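Local coordinates for protein mersacidin decarboxylase (Bacillus sp., PDB 1P3Y) that catalyses the FAD-dependent oxidative decarboxylation of the C-terminal cysteine of the lantibiotic mersacidin to an aminoenethiol, working as a homododecamer of Rossmann-type subunits, at residues 61-66 with 71-76; 83-88 with 105-110. All blocks are in the same frame, centred on the assembly; numbering follows the deposited sequence.

Interaction 1 of 2, residues 61-66 with 71-76. With FAD (flavin-adenine dinucleotide), chain B.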
loop_
_atom_site.group_PDB
_atom_site.type_symbol
_atom_site.label_atom_id
_atom_site.label_comp_id
_atom_site.label_asym_id
_atom_site.label_seq_id
_atom_site.Cartn_x
_atom_site.Cartn_y
_atom_site.Cartn_z
ATOM N N HIS A 61 -14.672 -21.734 -16.527
ATOM C CA HIS A 61 -13.508 -20.903 -16.279
ATOM C C HIS A 61 -13.803 -19.499 -16.732
ATOM O O HIS A 61 -14.524 -19.299 -17.700
ATOM C CB HIS A 61 -12.296 -21.434 -17.036
ATOM C CG HIS A 61 -11.023 -20.724 -16.701
ATOM N ND1 HIS A 61 -10.356 -20.915 -15.507
ATOM C CD2 HIS A 61 -10.320 -19.787 -17.382
ATOM C CE1 HIS A 61 -9.296 -20.125 -15.470
ATOM N NE2 HIS A 61 -9.251 -19.430 -16.595
ATOM N N VAL A 62 -13.226 -18.530 -16.036
ATOM C CA VAL A 62 -13.432 -17.125 -16.355
ATOM C C VAL A 62 -12.103 -16.432 -16.627
ATOM O O VAL A 62 -11.237 -16.372 -15.756
ATOM C CB VAL A 62 -14.124 -16.393 -15.171
ATOM C CG1 VAL A 62 -14.387 -14.926 -15.524
ATOM C CG2 VAL A 62 -15.400 -17.123 -14.791
ATOM N N TYR A 63 -11.933 -15.907 -17.832
ATOM C CA TYR A 63 -10.700 -15.197 -18.167
ATOM C C TYR A 63 -10.913 -13.719 -17.887
ATOM O O TYR A 63 -11.786 -13.064 -18.462
ATOM C CB TYR A 63 -10.331 -15.371 -19.634
ATOM C CG TYR A 63 -10.043 -16.792 -20.033
ATOM C CD1 TYR A 63 -10.983 -17.548 -20.738
ATOM C CD2 TYR A 63 -8.818 -17.381 -19.733
ATOM C CE1 TYR A 63 -10.705 -18.854 -21.137
ATOM C CE2 TYR A 63 -8.534 -18.680 -20.124
ATOM C CZ TYR A 63 -9.484 -19.411 -20.826
ATOM O OH TYR A 63 -9.206 -20.707 -21.183
ATOM N N SER A 64 -10.096 -13.188 -16.995
ATOM C CA SER A 64 -10.198 -11.791 -16.630
ATOM C C SER A 64 -9.206 -10.924 -17.416
ATOM O O SER A 64 -8.160 -11.402 -17.870
ATOM C CB SER A 64 -9.963 -11.666 -15.127
ATOM O OG SER A 64 -9.952 -10.317 -14.725
ATOM N N GLU A 65 -9.558 -9.651 -17.585
ATOM C CA GLU A 65 -8.725 -8.676 -18.296
ATOM C C GLU A 65 -7.431 -8.497 -17.513
ATOM O O GLU A 65 -6.379 -8.214 -18.093
ATOM C CB GLU A 65 -9.478 -7.332 -18.400
ATOM C CG GLU A 65 -8.771 -6.215 -19.170
ATOM C CD GLU A 65 -8.542 -6.546 -20.630
ATOM O OE1 GLU A 65 -9.505 -6.937 -21.313
ATOM O OE2 GLU A 65 -7.401 -6.408 -21.106
ATOM N N HIS A 66 -7.534 -8.677 -16.194
ATOM C CA HIS A 66 -6.420 -8.546 -15.261
ATOM C C HIS A 66 -5.501 -9.769 -15.266
ATOM O O HIS A 66 -4.527 -9.826 -14.506
ATOM C CB HIS A 66 -6.964 -8.337 -13.847
ATOM C CG HIS A 66 -8.053 -7.315 -13.766
ATOM N ND1 HIS A 66 -7.938 -6.057 -14.318
ATOM C CD2 HIS A 66 -9.285 -7.370 -13.209
ATOM C CE1 HIS A 66 -9.055 -5.383 -14.109
ATOM N NE2 HIS A 66 -9.889 -6.158 -13.437
ATOM N N LYS A 71 -0.390 -12.419 -15.164
ATOM C CA LYS A 71 -0.073 -12.737 -16.543
ATOM C C LYS A 71 -1.347 -12.633 -17.353
ATOM O O LYS A 71 -2.344 -13.289 -17.032
ATOM C CB LYS A 71 0.511 -14.151 -16.668
ATOM C CG LYS A 71 1.014 -14.514 -18.075
ATOM C CD LYS A 71 1.586 -15.915 -18.070
ATOM C CE LYS A 71 1.752 -16.488 -19.464
ATOM N NZ LYS A 71 2.271 -17.901 -19.434
ATOM N N ARG A 72 -1.317 -11.793 -18.389
ATOM C CA ARG A 72 -2.474 -11.617 -19.260
ATOM C C ARG A 72 -2.807 -12.936 -19.945
ATOM O O ARG A 72 -1.909 -13.652 -20.418
ATOM C CB ARG A 72 -2.203 -10.554 -20.333
ATOM C CG ARG A 72 -1.945 -9.143 -19.805
ATOM C CD ARG A 72 -3.027 -8.665 -18.833
ATOM N NE ARG A 72 -2.683 -8.979 -17.443
ATOM C CZ ARG A 72 -1.762 -8.332 -16.727
ATOM N NH1 ARG A 72 -1.081 -7.320 -17.258
ATOM N NH2 ARG A 72 -1.515 -8.703 -15.475
ATOM N N HIS A 73 -4.097 -13.262 -19.983
ATOM C CA HIS A 73 -4.544 -14.482 -20.636
ATOM C C HIS A 73 -4.287 -14.366 -22.147
ATOM O O HIS A 73 -4.194 -13.249 -22.674
ATOM C CB HIS A 73 -6.016 -14.707 -20.327
ATOM C CG HIS A 73 -6.252 -15.315 -18.977
ATOM N ND1 HIS A 73 -6.963 -14.678 -17.982
ATOM C CD2 HIS A 73 -5.903 -16.525 -18.473
ATOM C CE1 HIS A 73 -7.049 -15.470 -16.926
ATOM N NE2 HIS A 73 -6.415 -16.599 -17.198
ATOM N N SER A 74 -4.134 -15.498 -22.840
ATOM C CA SER A 74 -3.867 -15.453 -24.284
ATOM C C SER A 74 -5.121 -15.408 -25.157
ATOM O O SER A 74 -5.995 -16.283 -25.072
ATOM C CB SER A 74 -2.996 -16.638 -24.716
ATOM O OG SER A 74 -2.599 -16.508 -26.078
ATOM N N HIS A 75 -5.195 -14.376 -25.997
ATOM C CA HIS A 75 -6.318 -14.180 -26.915
ATOM C C HIS A 75 -6.301 -15.257 -28.007
ATOM O O HIS A 75 -7.351 -15.746 -28.427
ATOM C CB HIS A 75 -6.244 -12.785 -27.552
ATOM C CG HIS A 75 -4.948 -12.512 -28.249
ATOM N ND1 HIS A 75 -4.882 -12.053 -29.547
ATOM C CD2 HIS A 75 -3.665 -12.674 -27.844
ATOM C CE1 HIS A 75 -3.616 -11.950 -29.913
ATOM N NE2 HIS A 75 -2.857 -12.322 -28.898
ATOM N N VAL A 76 -5.105 -15.628 -28.462
ATOM C CA VAL A 76 -4.980 -16.657 -29.491
ATOM C C VAL A 76 -5.344 -18.021 -28.897
ATOM O O VAL A 76 -5.943 -18.861 -29.570
ATOM C CB VAL A 76 -3.538 -16.722 -30.075
ATOM C CG1 VAL A 76 -3.079 -15.323 -30.481
ATOM C CG2 VAL A 76 -2.582 -17.349 -29.063
HETATM P PA FAD B . -2.006 -1.386 -25.126
HETATM O O1A FAD B . -0.856 -2.134 -24.460
HETATM O O2A FAD B . -2.076 0.119 -24.951
HETATM O O5B FAD B . -3.458 -1.978 -24.646
HETATM C C5B FAD B . -3.640 -3.274 -24.002
HETATM C C4B FAD B . -3.719 -3.153 -22.485
HETATM O O4B FAD B . -3.138 -1.923 -22.066
HETATM C C3B FAD B . -5.147 -3.135 -21.912
HETATM O O3B FAD B . -5.229 -4.289 -21.082
HETATM C C2B FAD B . -5.230 -1.819 -21.210
HETATM O O2B FAD B . -6.046 -1.673 -20.082
HETATM C C1B FAD B . -3.775 -1.484 -20.896
HETATM N N9A FAD B . -3.360 -0.053 -20.725
HETATM C C8A FAD B . -3.236 1.039 -21.688
HETATM N N7A FAD B . -2.841 2.181 -21.169
HETATM C C5A FAD B . -2.668 1.900 -19.775
HETATM C C6A FAD B . -2.268 2.691 -18.628
HETATM N N6A FAD B . -1.927 3.986 -18.727
HETATM N N1A FAD B . -2.237 2.060 -17.347
HETATM C C2A FAD B . -2.577 0.744 -17.188
HETATM N N3A FAD B . -2.969 -0.116 -18.256
HETATM C C4A FAD B . -2.981 0.620 -19.528
HETATM N N1 FAD B . -1.836 -8.426 -30.682
HETATM C C2 FAD B . -1.400 -8.266 -31.991
HETATM O O2 FAD B . -2.083 -7.599 -32.814
HETATM N N3 FAD B . -0.188 -8.854 -32.385
HETATM C C4 FAD B . 0.678 -9.640 -31.533
HETATM O O4 FAD B . 1.768 -10.145 -32.003
HETATM C C4X FAD B . 0.221 -9.768 -30.223
HETATM N N5 FAD B . 1.061 -10.518 -29.328
HETATM C C5X FAD B . 0.633 -10.639 -27.968
HETATM C C6 FAD B . 1.429 -11.371 -27.034
HETATM C C7 FAD B . 1.067 -11.538 -25.633
HETATM C C7M FAD B . 2.020 -12.344 -24.705
HETATM C C8 FAD B . -0.193 -10.917 -25.167
HETATM C C8M FAD B . -0.694 -10.998 -23.739
HETATM C C9 FAD B . -1.011 -10.189 -26.046
HETATM C C9A FAD B . -0.650 -10.024 -27.447
HETATM N N10 FAD B . -1.441 -9.278 -28.488
HETATM C C10 FAD B . -1.020 -9.155 -29.820
HETATM C "C1'" FAD B . -2.667 -8.675 -28.056
HETATM C "C2'" FAD B . -2.654 -7.214 -27.785
HETATM O "O2'" FAD B . -1.666 -6.965 -26.687
HETATM C "C3'" FAD B . -3.982 -6.741 -27.323
HETATM O "O3'" FAD B . -4.915 -6.585 -28.414
HETATM C "C4'" FAD B . -3.950 -5.385 -26.561
HETATM O "O4'" FAD B . -5.319 -5.095 -26.117
HETATM C "C5'" FAD B . -3.473 -4.205 -27.372
HETATM O "O5'" FAD B . -2.043 -4.092 -27.313
HETATM P P FAD B . -1.295 -2.747 -27.661
HETATM O O1P FAD B . 0.135 -3.025 -27.488
HETATM O O2P FAD B . -1.735 -2.293 -29.030
HETATM O O3P FAD B . -1.951 -1.649 -26.672
#
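H73 gives up the most surface here, meeting Y63. The two rings make a T-shaped pair, centroids 4.8 Å apart and planes at 82°: the CD2 edge of Y63 stands over the middle of the H73 imidazole, while Y63 CB lies over the same ring in a CH-pi contact. H61 NE2 lies 4.1 Å from H73 NE2, with H61 CD2 over the face of Y63. The H73 torsion (chi1 -80°, CG anti to the carbonyl carbon and beside the backbone N) swings the imidazole back across the turn, where ND1 gives a weak but nearly straight hydrogen bond to S64 O, 3.5 Å long at 171°.

At the other end of the turn R72 folds at chi2 and chi3, laying CD 3.5 Å from E65 O and bringing NH2 to H66 O in a weak bond of 3.4 Å. Its NH1 also has a long, weak ion pair with D48 of a neighbouring subunit, and its CB packs on the flavin methyl C8M. The E65 carboxylate does not pair with R72 (OE2 to NE 6.5 Å): OE2 accepts from ribose O3B at 3.0 Å, OE1 from the backbone N of L106. The active-site H75 has FAD C1' over one ring face and V76 CG1 over the other, with NE2 3.4 Å from FAD N10. The weak polar bonds imply that ring packing carries much of the contact between strand 61-63, outermost in this chain's sheet, and the approach to helix 75-81; of these two segments, E65 and H75 come nearest the cofactor.

Interaction 2 of 2, residues 83-88 with 105-110. With FAD (flavin-adenine dinucleotide), chain B.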
loop_
_atom_site.group_PDB
_atom_site.type_symbol
_atom_site.label_atom_id
_atom_site.label_comp_id
_atom_site.label_asym_id
_atom_site.label_seq_id
_atom_site.Cartn_x
_atom_site.Cartn_y
_atom_site.Cartn_z
ATOM N N ASP A 83 -14.886 -22.944 -30.090
ATOM C CA ASP A 83 -15.420 -23.295 -31.403
ATOM C C ASP A 83 -16.403 -22.189 -31.748
ATOM O O ASP A 83 -16.552 -21.798 -32.910
ATOM C CB ASP A 83 -16.174 -24.633 -31.366
ATOM C CG ASP A 83 -15.275 -25.804 -31.057
ATOM O OD1 ASP A 83 -14.213 -25.915 -31.711
ATOM O OD2 ASP A 83 -15.635 -26.609 -30.166
ATOM N N ILE A 84 -17.087 -21.698 -30.720
ATOM C CA ILE A 84 -18.044 -20.625 -30.897
ATOM C C ILE A 84 -17.759 -19.509 -29.894
ATOM O O ILE A 84 -17.577 -19.759 -28.694
ATOM C CB ILE A 84 -19.485 -21.133 -30.694
ATOM C CG1 ILE A 84 -19.808 -22.198 -31.751
ATOM C CG2 ILE A 84 -20.476 -19.960 -30.780
ATOM C CD1 ILE A 84 -21.044 -23.019 -31.426
ATOM N N TYR A 85 -17.699 -18.277 -30.397
ATOM C CA TYR A 85 -17.459 -17.111 -29.550
ATOM C C TYR A 85 -18.666 -16.194 -29.643
ATOM O O TYR A 85 -18.988 -15.625 -30.692
ATOM C CB TYR A 85 -16.186 -16.375 -29.983
ATOM C CG TYR A 85 -15.839 -15.149 -29.152
ATOM C CD1 TYR A 85 -16.011 -15.140 -27.768
ATOM C CD2 TYR A 85 -15.247 -14.028 -29.751
ATOM C CE1 TYR A 85 -15.591 -14.043 -26.996
ATOM C CE2 TYR A 85 -14.824 -12.934 -28.999
ATOM C CZ TYR A 85 -14.996 -12.944 -27.620
ATOM O OH TYR A 85 -14.565 -11.853 -26.887
ATOM N N CYS A 86 -19.336 -16.060 -28.518
ATOM C CA CYS A 86 -20.516 -15.247 -28.453
ATOM C C CYS A 86 -20.353 -14.182 -27.370
ATOM O O CYS A 86 -20.027 -14.482 -26.222
ATOM C CB CYS A 86 -21.710 -16.176 -28.185
ATOM S SG CYS A 86 -23.193 -15.342 -27.693
ATOM N N ILE A 87 -20.554 -12.926 -27.749
ATOM C CA ILE A 87 -20.449 -11.828 -26.803
ATOM C C ILE A 87 -21.835 -11.370 -26.350
ATOM O O ILE A 87 -22.595 -10.788 -27.122
ATOM C CB ILE A 87 -19.687 -10.638 -27.422
ATOM C CG1 ILE A 87 -18.249 -11.077 -27.746
ATOM C CG2 ILE A 87 -19.718 -9.420 -26.453
ATOM C CD1 ILE A 87 -17.399 -10.012 -28.461
ATOM N N ILE A 88 -22.158 -11.654 -25.095
ATOM C CA ILE A 88 -23.427 -11.267 -24.512
ATOM C C ILE A 88 -23.262 -10.922 -23.018
ATOM O O ILE A 88 -22.845 -11.745 -22.207
ATOM C CB ILE A 88 -24.488 -12.411 -24.673
ATOM C CG1 ILE A 88 -25.791 -12.012 -23.961
ATOM C CG2 ILE A 88 -23.952 -13.755 -24.107
ATOM C CD1 ILE A 88 -26.947 -12.961 -24.215
ATOM N N ASN A 105 -9.096 -4.339 -25.210
ATOM C CA ASN A 105 -9.321 -5.262 -24.104
ATOM C C ASN A 105 -9.356 -6.662 -24.684
ATOM O O ASN A 105 -9.424 -6.835 -25.917
ATOM C CB ASN A 105 -10.600 -4.962 -23.292
ATOM C CG ASN A 105 -11.851 -4.827 -24.146
ATOM O OD1 ASN A 105 -12.074 -5.576 -25.107
ATOM N ND2 ASN A 105 -12.697 -3.873 -23.770
ATOM N N LEU A 106 -9.299 -7.656 -23.803
ATOM C CA LEU A 106 -9.252 -9.032 -24.241
ATOM C C LEU A 106 -10.489 -9.437 -25.051
ATOM O O LEU A 106 -10.365 -10.156 -26.048
ATOM C CB LEU A 106 -9.011 -9.938 -23.021
ATOM C CG LEU A 106 -8.717 -11.431 -23.217
ATOM C CD1 LEU A 106 -7.490 -11.655 -24.073
ATOM C CD2 LEU A 106 -8.536 -12.061 -21.857
ATOM N N VAL A 107 -11.667 -8.953 -24.658
ATOM C CA VAL A 107 -12.909 -9.297 -25.373
ATOM C C VAL A 107 -12.835 -8.928 -26.861
ATOM O O VAL A 107 -13.133 -9.744 -27.733
ATOM C CB VAL A 107 -14.139 -8.608 -24.712
ATOM C CG1 VAL A 107 -15.374 -8.733 -25.614
ATOM C CG2 VAL A 107 -14.413 -9.256 -23.333
ATOM N N ALA A 108 -12.412 -7.706 -27.143
ATOM C CA ALA A 108 -12.280 -7.239 -28.511
ATOM C C ALA A 108 -11.120 -7.915 -29.251
ATOM O O ALA A 108 -11.185 -8.149 -30.458
ATOM C CB ALA A 108 -12.089 -5.706 -28.522
ATOM N N THR A 109 -10.052 -8.216 -28.532
ATOM C CA THR A 109 -8.891 -8.843 -29.135
ATOM C C THR A 109 -9.236 -10.272 -29.560
ATOM O O THR A 109 -8.859 -10.746 -30.640
ATOM C CB THR A 109 -7.695 -8.880 -28.121
ATOM O OG1 THR A 109 -7.354 -7.542 -27.726
ATOM C CG2 THR A 109 -6.460 -9.530 -28.759
ATOM N N THR A 110 -9.959 -10.962 -28.693
ATOM C CA THR A 110 -10.343 -12.324 -28.970
ATOM C C THR A 110 -11.143 -12.414 -30.259
ATOM O O THR A 110 -11.021 -13.391 -30.996
ATOM C CB THR A 110 -11.136 -12.895 -27.793
ATOM O OG1 THR A 110 -10.299 -12.854 -26.624
ATOM C CG2 THR A 110 -11.574 -14.337 -28.078
HETATM P PA FAD B . -2.006 -1.386 -25.126
HETATM O O1A FAD B . -0.856 -2.134 -24.460
HETATM O O2A FAD B . -2.076 0.119 -24.951
HETATM O O5B FAD B . -3.458 -1.978 -24.646
HETATM C C5B FAD B . -3.640 -3.274 -24.002
HETATM C C4B FAD B . -3.719 -3.153 -22.485
HETATM O O4B FAD B . -3.138 -1.923 -22.066
HETATM C C3B FAD B . -5.147 -3.135 -21.912
HETATM O O3B FAD B . -5.229 -4.289 -21.082
HETATM C C2B FAD B . -5.230 -1.819 -21.210
HETATM O O2B FAD B . -6.046 -1.673 -20.082
HETATM C C1B FAD B . -3.775 -1.484 -20.896
HETATM N N9A FAD B . -3.360 -0.053 -20.725
HETATM C C8A FAD B . -3.236 1.039 -21.688
HETATM N N7A FAD B . -2.841 2.181 -21.169
HETATM C C5A FAD B . -2.668 1.900 -19.775
HETATM C C6A FAD B . -2.268 2.691 -18.628
HETATM N N6A FAD B . -1.927 3.986 -18.727
HETATM N N1A FAD B . -2.237 2.060 -17.347
HETATM C C2A FAD B . -2.577 0.744 -17.188
HETATM N N3A FAD B . -2.969 -0.116 -18.256
HETATM C C4A FAD B . -2.981 0.620 -19.528
HETATM N N1 FAD B . -1.836 -8.426 -30.682
HETATM C C2 FAD B . -1.400 -8.266 -31.991
HETATM O O2 FAD B . -2.083 -7.599 -32.814
HETATM N N3 FAD B . -0.188 -8.854 -32.385
HETATM C C4 FAD B . 0.678 -9.640 -31.533
HETATM O O4 FAD B . 1.768 -10.145 -32.003
HETATM C C4X FAD B . 0.221 -9.768 -30.223
HETATM N N5 FAD B . 1.061 -10.518 -29.328
HETATM C C5X FAD B . 0.633 -10.639 -27.968
HETATM C C6 FAD B . 1.429 -11.371 -27.034
HETATM C C7 FAD B . 1.067 -11.538 -25.633
HETATM C C7M FAD B . 2.020 -12.344 -24.705
HETATM C C8 FAD B . -0.193 -10.917 -25.167
HETATM C C8M FAD B . -0.694 -10.998 -23.739
HETATM C C9 FAD B . -1.011 -10.189 -26.046
HETATM C C9A FAD B . -0.650 -10.024 -27.447
HETATM N N10 FAD B . -1.441 -9.278 -28.488
HETATM C C10 FAD B . -1.020 -9.155 -29.820
HETATM C "C1'" FAD B . -2.667 -8.675 -28.056
HETATM C "C2'" FAD B . -2.654 -7.214 -27.785
HETATM O "O2'" FAD B . -1.666 -6.965 -26.687
HETATM C "C3'" FAD B . -3.982 -6.741 -27.323
HETATM O "O3'" FAD B . -4.915 -6.585 -28.414
HETATM C "C4'" FAD B . -3.950 -5.385 -26.561
HETATM O "O4'" FAD B . -5.319 -5.095 -26.117
HETATM C "C5'" FAD B . -3.473 -4.205 -27.372
HETATM O "O5'" FAD B . -2.043 -4.092 -27.313
HETATM P P FAD B . -1.295 -2.747 -27.661
HETATM O O1P FAD B . 0.135 -3.025 -27.488
HETATM O O2P FAD B . -1.735 -2.293 -29.030
HETATM O O3P FAD B . -1.951 -1.649 -26.672
#
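Y85 OH donates to V107 O at 2.7 Å, reaching from the central strand to the first turn of helix 106-113. The acceptor lies in the plane of the ring at its edge; seen from the carbonyl, the hydroxyl is tilted 16° out of plane. T110 covers one face of the same ring, CG2 sitting 3.9 Å from the centroid in a CH-pi contact. One methyl of V107, CG1, touches both the tyrosine hydroxyl and I87 CD1, the latter at 3.7 Å.

The helix start is fixed by its own bonds. N105 is the N-cap, with OD1 accepting from A108 N at 3.0 Å, and its ND2 bonds a phosphate oxygen of a second FAD molecule. T110 OG1 points back to L106 O; this leaves CG2, anti to the backbone N, for the tyrosine face. T109 OG1 likewise bonds N105 O and accepts from FAD O3' at 2.7 Å, so the flank turned from the strand meets the cofactor.

Segment 106-110 runs at 138° to strand 84-87, their axes 10.4 Å apart, and the contact is buried against the sheet of the Rossmann-like fold. Strands 10-15 and 119-122 border the strand, and helix 75-81 packs alongside through I78, which touches L106 and T110.

The two contacts lie in series along the chain, their centres about 11 Å apart, and meet at the start of helix 106-113. L106 N probably donates to E65 OE1, 2.6 Å away, joining the turn after strand 61-63 to the first turn of the helix in interaction 2. H75, the active-site histidine, packs against T109 and L106, so the helix held to the sheet by 83-88 also backs the flavin site. The same FAD takes E65 OE2 at its ribose O3B and T109 OG1 at its O3', while the N105 amide bonds a second FAD; residues of a neighbouring subunit, G17, T45 and N93 among them, also bond the first, placing the cofactor between subunits.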